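Local coordinates for uncharacterized protein (Planctomyces limnophilus, PDB 4H7L) that is of unknown function but, as a small cupin-fold protein, binds a copper ion inside its conserved beta-barrel, at residues B[59-64]-B[102-107]; B[79-84]-B[96-101]; B[53-58]-B[107-112]. All coordinates share one frame; numbering follows the deposited sequence.

Contact 1 of 3, residues B[59-64]-B[102-107]; sequences RTHYHR and VRHRIV. With CU (copper (II) ion), chain D.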
loop_
_atom_site.group_PDB
_atom_site.type_symbol
_atom_site.label_atom_id
_atom_site.label_comp_id
_atom_site.label_asym_id
_atom_site.label_seq_id
_atom_site.Cartn_x
_atom_site.Cartn_y
_atom_site.Cartn_z
ATOM N N ARG B 59 5.946 16.843 14.191
ATOM C CA ARG B 59 5.714 16.348 15.541
ATOM C C ARG B 59 5.461 14.848 15.503
ATOM O O ARG B 59 4.809 14.344 14.590
ATOM C CB ARG B 59 4.488 17.016 16.171
ATOM C CG ARG B 59 4.636 18.485 16.499
ATOM C CD ARG B 59 3.404 18.998 17.244
ATOM N NE ARG B 59 3.332 18.492 18.614
ATOM C CZ ARG B 59 2.380 18.812 19.485
ATOM N NH1 ARG B 59 1.407 19.644 19.139
ATOM N NH2 ARG B 59 2.402 18.304 20.709
ATOM N N THR B 60 5.976 14.139 16.497
ATOM C CA THR B 60 5.590 12.756 16.710
ATOM C C THR B 60 4.097 12.728 16.996
ATOM O O THR B 60 3.594 13.538 17.777
ATOM C CB THR B 60 6.338 12.142 17.900
ATOM O OG1 THR B 60 7.735 12.080 17.600
ATOM C CG2 THR B 60 5.821 10.742 18.197
ATOM N N HIS B 61 3.387 11.802 16.360
ATOM C CA HIS B 61 1.941 11.716 16.506
ATOM C C HIS B 61 1.499 10.259 16.566
ATOM O O HIS B 61 2.296 9.344 16.360
ATOM C CB HIS B 61 1.242 12.421 15.338
ATOM C CG HIS B 61 1.338 11.679 14.039
ATOM N ND1 HIS B 61 2.374 11.866 13.149
ATOM C CD2 HIS B 61 0.527 10.747 13.481
ATOM C CE1 HIS B 61 2.198 11.080 12.100
ATOM N NE2 HIS B 61 1.085 10.390 12.277
ATOM N N TYR B 62 0.223 10.046 16.854
ATOM C CA TYR B 62 -0.335 8.706 16.821
ATOM C C TYR B 62 -1.826 8.730 16.504
ATOM O O TYR B 62 -2.462 9.783 16.491
ATOM C CB TYR B 62 -0.077 7.975 18.140
ATOM C CG TYR B 62 -0.816 8.535 19.334
ATOM C CD1 TYR B 62 -0.339 9.652 20.011
ATOM C CD2 TYR B 62 -1.978 7.932 19.801
ATOM C CE1 TYR B 62 -1.007 10.159 21.111
ATOM C CE2 TYR B 62 -2.652 8.432 20.899
ATOM C CZ TYR B 62 -2.162 9.542 21.553
ATOM O OH TYR B 62 -2.835 10.047 22.647
ATOM N N HIS B 63 -2.371 7.550 16.245
ATOM C CA HIS B 63 -3.755 7.416 15.837
ATOM C C HIS B 63 -4.444 6.455 16.788
ATOM O O HIS B 63 -3.866 5.445 17.187
ATOM C CB HIS B 63 -3.823 6.896 14.399
ATOM C CG HIS B 63 -2.977 7.672 13.436
ATOM N ND1 HIS B 63 -3.240 8.982 13.099
ATOM C CD2 HIS B 63 -1.875 7.318 12.733
ATOM C CE1 HIS B 63 -2.332 9.405 12.236
ATOM N NE2 HIS B 63 -1.492 8.414 11.997
ATOM N N ARG B 64 -5.678 6.774 17.158
ATOM C CA ARG B 64 -6.409 5.972 18.130
ATOM C C ARG B 64 -7.324 4.947 17.476
ATOM O O ARG B 64 -7.754 3.997 18.127
ATOM C CB ARG B 64 -7.236 6.884 19.042
ATOM C CG ARG B 64 -6.395 7.811 19.885
ATOM C CD ARG B 64 -7.219 8.557 20.922
ATOM N NE ARG B 64 -6.348 9.320 21.812
ATOM C CZ ARG B 64 -6.719 9.845 22.976
ATOM N NH1 ARG B 64 -7.957 9.700 23.426
ATOM N NH2 ARG B 64 -5.835 10.511 23.698
ATOM N N VAL B 102 0.699 3.579 18.543
ATOM C CA VAL B 102 2.139 3.630 18.330
ATOM C C VAL B 102 2.565 5.031 17.904
ATOM O O VAL B 102 2.233 5.479 16.811
ATOM C CB VAL B 102 2.586 2.619 17.262
ATOM C CG1 VAL B 102 4.030 2.875 16.855
ATOM C CG2 VAL B 102 2.418 1.199 17.779
ATOM N N ARG B 103 3.288 5.730 18.777
ATOM C CA ARG B 103 3.834 7.041 18.437
ATOM C C ARG B 103 4.802 6.885 17.276
ATOM O O ARG B 103 5.627 5.975 17.273
ATOM C CB ARG B 103 4.560 7.660 19.633
ATOM C CG ARG B 103 3.662 8.390 20.621
ATOM C CD ARG B 103 2.649 7.470 21.295
ATOM N NE ARG B 103 1.908 8.174 22.341
ATOM C CZ ARG B 103 0.848 7.689 22.986
ATOM N NH1 ARG B 103 0.366 6.487 22.701
ATOM N NH2 ARG B 103 0.257 8.420 23.918
ATOM N N HIS B 104 4.709 7.768 16.289
ATOM C CA HIS B 104 5.537 7.626 15.100
ATOM C C HIS B 104 5.760 8.931 14.354
ATOM O O HIS B 104 4.963 9.865 14.449
ATOM C CB HIS B 104 4.928 6.590 14.142
ATOM C CG HIS B 104 3.582 6.971 13.605
ATOM N ND1 HIS B 104 2.427 6.853 14.347
ATOM C CD2 HIS B 104 3.205 7.459 12.398
ATOM C CE1 HIS B 104 1.397 7.259 13.625
ATOM N NE2 HIS B 104 1.842 7.634 12.439
ATOM N N ARG B 105 6.865 8.976 13.614
ATOM C CA ARG B 105 7.136 10.043 12.660
ATOM C C ARG B 105 8.353 9.672 11.828
ATOM O O ARG B 105 9.154 8.829 12.230
ATOM C CB ARG B 105 7.401 11.366 13.364
ATOM C CG ARG B 105 8.659 11.363 14.199
ATOM C CD ARG B 105 9.181 12.762 14.422
ATOM N NE ARG B 105 10.294 12.751 15.360
ATOM C CZ ARG B 105 10.733 13.813 16.021
ATOM N NH1 ARG B 105 10.151 14.993 15.859
ATOM N NH2 ARG B 105 11.754 13.691 16.857
ATOM N N ILE B 106 8.487 10.303 10.668
ATOM C CA ILE B 106 9.656 10.107 9.825
ATOM C C ILE B 106 10.623 11.280 9.972
ATOM O O ILE B 106 10.215 12.417 10.201
ATOM C CB ILE B 106 9.256 9.911 8.355
ATOM C CG1 ILE B 106 8.685 8.506 8.168
ATOM C CG2 ILE B 106 10.455 10.111 7.438
ATOM C CD1 ILE B 106 8.152 8.230 6.784
ATOM N N VAL B 107 11.910 10.983 9.849
ATOM C CA VAL B 107 12.958 11.980 10.023
ATOM C C VAL B 107 13.838 11.966 8.785
ATOM O O VAL B 107 14.334 10.914 8.386
ATOM C CB VAL B 107 13.800 11.672 11.273
ATOM C CG1 VAL B 107 14.962 12.643 11.397
ATOM C CG2 VAL B 107 12.923 11.718 12.518
HETATM CU CU CU D . 0.402 8.698 11.081
#
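H61 and H104 both set CG between the backbone N and the carbonyl carbon (chi1 72° and 63°), which swings their rings off the two backbones to meet at one copper ion. H63, with CG anti to the carbonyl carbon, joins from two residues further along the H61 loop. Each ring coordinates the copper through NE2, at 2.2 Å for H61 and H104 and 2.1 Å for H63; E68 completes the four-residue site, the His-Xaa-His, Glu and distant His set familiar from cupins. The NE2 atoms of H61 and H104 come within 2.9 Å of each other because both bind copper, and their ring planes stand 63° apart. The H104 ring is also held by its ND1, 2.8 Å from V102 O and giving it a proton almost within the ring plane; with NE2 on the copper this largely fixes the ring's rotation. The backbones of H61 and H104 form a single antiparallel bridge of two hydrogen bonds, the one from H61 N to H104 O being nearly straight. Beside the metal, R103 bends at chi2 and lays its guanidinium flat over one face of the Y62 ring, CZ 3.7 Å from the ring centroid, a cation-pi stack. NE of R103 also makes a salt bridge to D128, so the charge has two supports. On the same side T60 OG1 lies over one face of the R105 guanidinium, toward its rim, and T60 CG2 meets R103 CB; R105 is salt-bridged to E82. The loop between strands 48-54 and 67-72 thus lies along strand 104-107, whose other neighbour is strand 80-83.

Contact 2 of 3, residues B[79-84]-B[96-101]; sequences ATIELN and ISIPPL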
loop_
_atom_site.group_PDB
_atom_site.type_symbol
_atom_site.label_atom_id
_atom_site.label_comp_id
_atom_site.label_asym_id
_atom_site.label_seq_id
_atom_site.Cartn_x
_atom_site.Cartn_y
_atom_site.Cartn_z
ATOM N N ALA B 79 17.872 8.758 6.495
ATOM C CA ALA B 79 16.485 8.981 6.872
ATOM C C ALA B 79 16.071 7.821 7.760
ATOM O O ALA B 79 16.481 6.685 7.534
ATOM C CB ALA B 79 15.598 9.068 5.651
ATOM N N THR B 80 15.280 8.109 8.786
ATOM C CA THR B 80 14.834 7.071 9.704
ATOM C C THR B 80 13.345 7.174 9.972
ATOM O O THR B 80 12.681 8.118 9.548
ATOM C CB THR B 80 15.558 7.166 11.058
ATOM O OG1 THR B 80 15.176 8.377 11.722
ATOM C CG2 THR B 80 17.064 7.146 10.869
ATOM N N ILE B 81 12.832 6.183 10.686
ATOM C CA ILE B 81 11.474 6.228 11.193
ATOM C C ILE B 81 11.566 6.024 12.693
ATOM O O ILE B 81 12.383 5.234 13.165
ATOM C CB ILE B 81 10.589 5.146 10.552
ATOM C CG1 ILE B 81 9.147 5.278 11.040
ATOM C CG2 ILE B 81 11.125 3.758 10.864
ATOM C CD1 ILE B 81 8.141 4.649 10.112
ATOM N N GLU B 82 10.758 6.761 13.444
ATOM C CA GLU B 82 10.749 6.634 14.893
ATOM C C GLU B 82 9.453 5.995 15.345
ATOM O O GLU B 82 8.371 6.509 15.069
ATOM C CB GLU B 82 10.936 7.997 15.556
ATOM C CG GLU B 82 12.334 8.567 15.376
ATOM C CD GLU B 82 12.489 9.955 15.972
ATOM O OE1 GLU B 82 11.489 10.505 16.482
ATOM O OE2 GLU B 82 13.613 10.496 15.929
ATOM N N LEU B 83 9.569 4.862 16.029
ATOM C CA LEU B 83 8.408 4.144 16.535
ATOM C C LEU B 83 8.530 4.006 18.047
ATOM O O LEU B 83 9.468 3.388 18.551
ATOM C CB LEU B 83 8.300 2.775 15.867
ATOM C CG LEU B 83 8.126 2.827 14.348
ATOM C CD1 LEU B 83 8.381 1.472 13.713
ATOM C CD2 LEU B 83 6.736 3.316 14.002
ATOM N N ASN B 84 7.582 4.599 18.765
ATOM C CA ASN B 84 7.639 4.660 20.223
ATOM C C ASN B 84 9.044 4.971 20.728
ATOM O O ASN B 84 9.572 4.273 21.591
ATOM C CB ASN B 84 7.132 3.356 20.846
ATOM C CG ASN B 84 5.625 3.191 20.719
ATOM O OD1 ASN B 84 4.875 4.169 20.746
ATOM N ND2 ASN B 84 5.176 1.946 20.587
ATOM N N ILE B 96 6.458 -0.816 6.916
ATOM C CA ILE B 96 6.296 -0.633 8.348
ATOM C C ILE B 96 4.827 -0.611 8.731
ATOM O O ILE B 96 4.051 0.196 8.228
ATOM C CB ILE B 96 6.961 0.660 8.844
ATOM C CG1 ILE B 96 8.384 0.771 8.299
ATOM C CG2 ILE B 96 6.984 0.686 10.360
ATOM C CD1 ILE B 96 8.487 1.594 7.046
ATOM N N SER B 97 4.461 -1.515 9.627
ATOM C CA SER B 97 3.110 -1.595 10.146
ATOM C C SER B 97 3.030 -0.818 11.447
ATOM O O SER B 97 3.777 -1.089 12.388
ATOM C CB SER B 97 2.731 -3.056 10.387
ATOM O OG SER B 97 1.551 -3.158 11.162
ATOM N N ILE B 98 2.121 0.150 11.495
ATOM C CA ILE B 98 1.985 1.022 12.652
ATOM C C ILE B 98 0.577 0.927 13.222
ATOM O O ILE B 98 -0.326 1.629 12.777
ATOM C CB ILE B 98 2.277 2.478 12.276
ATOM C CG1 ILE B 98 3.646 2.571 11.597
ATOM C CG2 ILE B 98 2.219 3.370 13.514
ATOM C CD1 ILE B 98 3.959 3.938 11.019
ATOM N N PRO B 99 0.385 0.039 14.205
ATOM C CA PRO B 99 -0.915 -0.105 14.863
ATOM C C PRO B 99 -1.314 1.167 15.588
ATOM O O PRO B 99 -0.474 2.035 15.807
ATOM C CB PRO B 99 -0.681 -1.235 15.878
ATOM C CG PRO B 99 0.530 -1.945 15.412
ATOM C CD PRO B 99 1.369 -0.943 14.688
ATOM N N PRO B 100 -2.593 1.281 15.961
ATOM C CA PRO B 100 -3.041 2.444 16.731
ATOM C C PRO B 100 -2.234 2.585 18.017
ATOM O O PRO B 100 -1.790 1.580 18.560
ATOM C CB PRO B 100 -4.506 2.118 17.044
ATOM C CG PRO B 100 -4.917 1.129 15.988
ATOM C CD PRO B 100 -3.687 0.337 15.676
ATOM N N LEU B 101 -2.030 3.818 18.471
ATOM C CA LEU B 101 -1.358 4.108 19.739
ATOM C C LEU B 101 0.163 4.115 19.633
ATOM O O LEU B 101 0.845 4.619 20.523
ATOM C CB LEU B 101 -1.813 3.163 20.856
ATOM C CG LEU B 101 -3.301 3.243 21.203
ATOM C CD1 LEU B 101 -3.550 2.686 22.595
ATOM C CD2 LEU B 101 -3.825 4.674 21.097
#
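I81 and I96 reach for each other tip to tip across the interior of the cupin barrel, where strands 80-83 and 94-98 belong to separate sheets that pack face to face. Their short axes pass 10.0 Å apart at closest approach, with N-to-C directions 28° from parallel, and across the two segments the side chains that touch are aliphatic. I81 carries CG1 anti to its own N (chi1 -176°), a setting that sends CD1 inward to 4.1 Å from I96 CG2. L83 comes in at a slant instead. Its two methyls divide the work: CD1 rests on I96 CG2, while CD2 leans on the CG1 side of I98. I96 CG2 is therefore shared, wedged between a methyl from I81 and one from L83, and alternate residues of the strand 80-83 meet alternate residues of strand 94-98. The intervening S97 turns the opposite way, and the strand extends the sheet beyond this chain: I96 and S97 pair antiparallel with a strand of the second subunit, whose M19 also packs on I81 and I96.

The packing borders the copper site. I98 touches H104, a copper ligand, and its side chain lies about 6 Å from the ion at the nearest atoms; Y70 covers I81 and I98 from strand 67-72. At the end of the contact N84 turns its amide oxygen to the backbone N of R103. Of the apolar touches, the closest is L83 CD1 to I96 CG2, at 3.7 Å.

Contact 3 of 3, residues B[53-58]-B[107-112]; sequences QITKAA and VGEATI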
loop_
_atom_site.group_PDB
_atom_site.type_symbol
_atom_site.label_atom_id
_atom_site.label_comp_id
_atom_site.label_asym_id
_atom_site.label_seq_id
_atom_site.Cartn_x
_atom_site.Cartn_y
_atom_site.Cartn_z
ATOM N N GLN B 53 4.934 12.717 0.133
ATOM C CA GLN B 53 6.286 13.254 0.098
ATOM C C GLN B 53 6.656 13.837 1.456
ATOM O O GLN B 53 6.055 14.814 1.902
ATOM C CB GLN B 53 6.391 14.347 -0.969
ATOM C CG GLN B 53 6.069 13.877 -2.378
ATOM C CD GLN B 53 7.132 12.957 -2.932
ATOM O OE1 GLN B 53 8.072 12.586 -2.228
ATOM N NE2 GLN B 53 6.997 12.589 -4.200
ATOM N N ILE B 54 7.646 13.236 2.110
ATOM C CA ILE B 54 8.166 13.769 3.364
ATOM C C ILE B 54 9.240 14.800 3.043
ATOM O O ILE B 54 10.328 14.448 2.585
ATOM C CB ILE B 54 8.795 12.678 4.251
ATOM C CG1 ILE B 54 7.951 11.398 4.236
ATOM C CG2 ILE B 54 8.977 13.197 5.673
ATOM C CD1 ILE B 54 6.549 11.577 4.764
ATOM N N THR B 55 8.928 16.069 3.275
ATOM C CA THR B 55 9.844 17.155 2.938
ATOM C C THR B 55 10.313 17.938 4.163
ATOM O O THR B 55 11.344 18.611 4.115
ATOM C CB THR B 55 9.187 18.137 1.954
ATOM O OG1 THR B 55 7.888 18.502 2.438
ATOM C CG2 THR B 55 9.052 17.505 0.576
ATOM N N LYS B 56 9.563 17.850 5.257
ATOM C CA LYS B 56 9.874 18.621 6.453
ATOM C C LYS B 56 9.653 17.802 7.724
ATOM O O LYS B 56 8.924 16.810 7.721
ATOM C CB LYS B 56 9.040 19.909 6.481
ATOM C CG LYS B 56 7.536 19.707 6.321
ATOM C CD LYS B 56 6.861 20.967 5.771
ATOM C CE LYS B 56 5.342 20.878 5.852
ATOM N NZ LYS B 56 4.666 21.775 4.873
ATOM N N ALA B 57 10.298 18.223 8.805
ATOM C CA ALA B 57 10.184 17.542 10.088
ATOM C C ALA B 57 8.794 17.760 10.674
ATOM O O ALA B 57 8.165 18.788 10.435
ATOM C CB ALA B 57 11.251 18.047 11.045
ATOM N N ALA B 58 8.319 16.790 11.447
ATOM C CA ALA B 58 6.969 16.845 11.990
ATOM C C ALA B 58 6.932 16.366 13.437
ATOM O O ALA B 58 7.784 15.589 13.862
ATOM C CB ALA B 58 6.038 16.005 11.133
ATOM N N VAL B 107 11.910 10.983 9.849
ATOM C CA VAL B 107 12.958 11.980 10.023
ATOM C C VAL B 107 13.838 11.966 8.785
ATOM O O VAL B 107 14.334 10.914 8.386
ATOM C CB VAL B 107 13.800 11.672 11.273
ATOM C CG1 VAL B 107 14.962 12.643 11.397
ATOM C CG2 VAL B 107 12.923 11.718 12.518
ATOM N N GLY B 108 14.023 13.133 8.175
ATOM C CA GLY B 108 14.720 13.223 6.903
ATOM C C GLY B 108 13.737 13.058 5.761
ATOM O O GLY B 108 12.573 12.730 5.986
ATOM N N GLU B 109 14.196 13.273 4.533
ATOM C CA GLU B 109 13.304 13.238 3.381
ATOM C C GLU B 109 13.018 11.809 2.926
ATOM O O GLU B 109 13.841 10.912 3.099
ATOM C CB GLU B 109 13.886 14.052 2.230
ATOM C CG GLU B 109 14.047 15.530 2.554
ATOM C CD GLU B 109 13.892 16.423 1.334
ATOM O OE1 GLU B 109 13.187 16.021 0.384
ATOM O OE2 GLU B 109 14.476 17.528 1.326
ATOM N N ALA B 110 11.842 11.610 2.340
ATOM C CA ALA B 110 11.424 10.287 1.895
ATOM C C ALA B 110 10.143 10.351 1.067
ATOM O O ALA B 110 9.393 11.323 1.132
ATOM C CB ALA B 110 11.219 9.374 3.096
ATOM N N THR B 111 9.910 9.306 0.280
ATOM C CA THR B 111 8.661 9.142 -0.450
ATOM C C THR B 111 8.041 7.809 -0.048
ATOM O O THR B 111 8.702 6.773 -0.094
ATOM C CB THR B 111 8.886 9.143 -1.969
ATOM O OG1 THR B 111 9.622 10.312 -2.350
ATOM C CG2 THR B 111 7.553 9.113 -2.706
ATOM N N ILE B 112 6.773 7.826 0.344
ATOM C CA ILE B 112 6.138 6.610 0.818
ATOM C C ILE B 112 4.741 6.406 0.253
ATOM O O ILE B 112 4.097 7.346 -0.213
ATOM C CB ILE B 112 6.036 6.598 2.353
ATOM C CG1 ILE B 112 5.093 7.699 2.839
ATOM C CG2 ILE B 112 7.410 6.772 2.976
ATOM C CD1 ILE B 112 4.382 7.353 4.123
#
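Q53 opens the pairing by setting its amide beside T111, the two side chains running alongside one another and pointing the same way. The chain of Q53 folds at chi2 (-70°), which carries OE1 back to 2.8 Å from T111 OG1, a hydroxyl that also hydrogen-bonds to D74. T111 CG2 also borders the amide of Q53. An alanine in place of Q53 would remove this amide and is likely to leave the T111 hydroxyl to D74 alone, with its methyl robbed of the flat group beside it.

I54 comes next and does most of the joining. Its N-H bonds to A110 O, N to O 2.8 Å, and its own O receives A110 N at 3.2 Å. These two bonds make I54 and A110 a hydrogen-bonded antiparallel pair, next to the non-hydrogen-bonded pair of Q53 and T111. The I54 side chain faces the other way from Q53: CG1 touches the A110 methyl, I54 CG1 to A110 CB 4.0 Å, CG2 approaches G108 O at 3.6 Å, and I106 packs against it from strand 104-107. Beyond the pair, E109 CA leans on I54 O in a CA-H...O contact of 3.3 Å.

At T55 the strand has ended and the chains part, with E109 only loosely alongside. Here G108, whose backbone angles call for glycine, turns the chain from strand 104-107 into strand 110-117. The result is the neighbouring-strand pairing of an antiparallel cupin barrel sheet, strand 48-54 beside strand 110-117, about 9 Å from the copper to the nearest atom of the I54 side chain.

Following the chain from its N terminus, strand 48-54 runs into segment 53-58, which waits for residues 107-112 before contact 3 can close the outermost loop. The next stretch, 59-64, pairs with 102-107 in contact 1, nested within that loop. Contact 2 lies deeper still, joining 79-84 to 96-101 inside the loop of contact 1, so the three nest without crossing. V107 ends one segment of contact 1 and begins one of contact 3. Strand 104-107 lies beside strand 80-83, tying contacts 1 and 2 through the salt bridge of R105 and E82, while R105 also reaches A58 of contact 3. Contact 3 pairs strands of the larger sheet; contact 2 packs that sheet on the three-strand one.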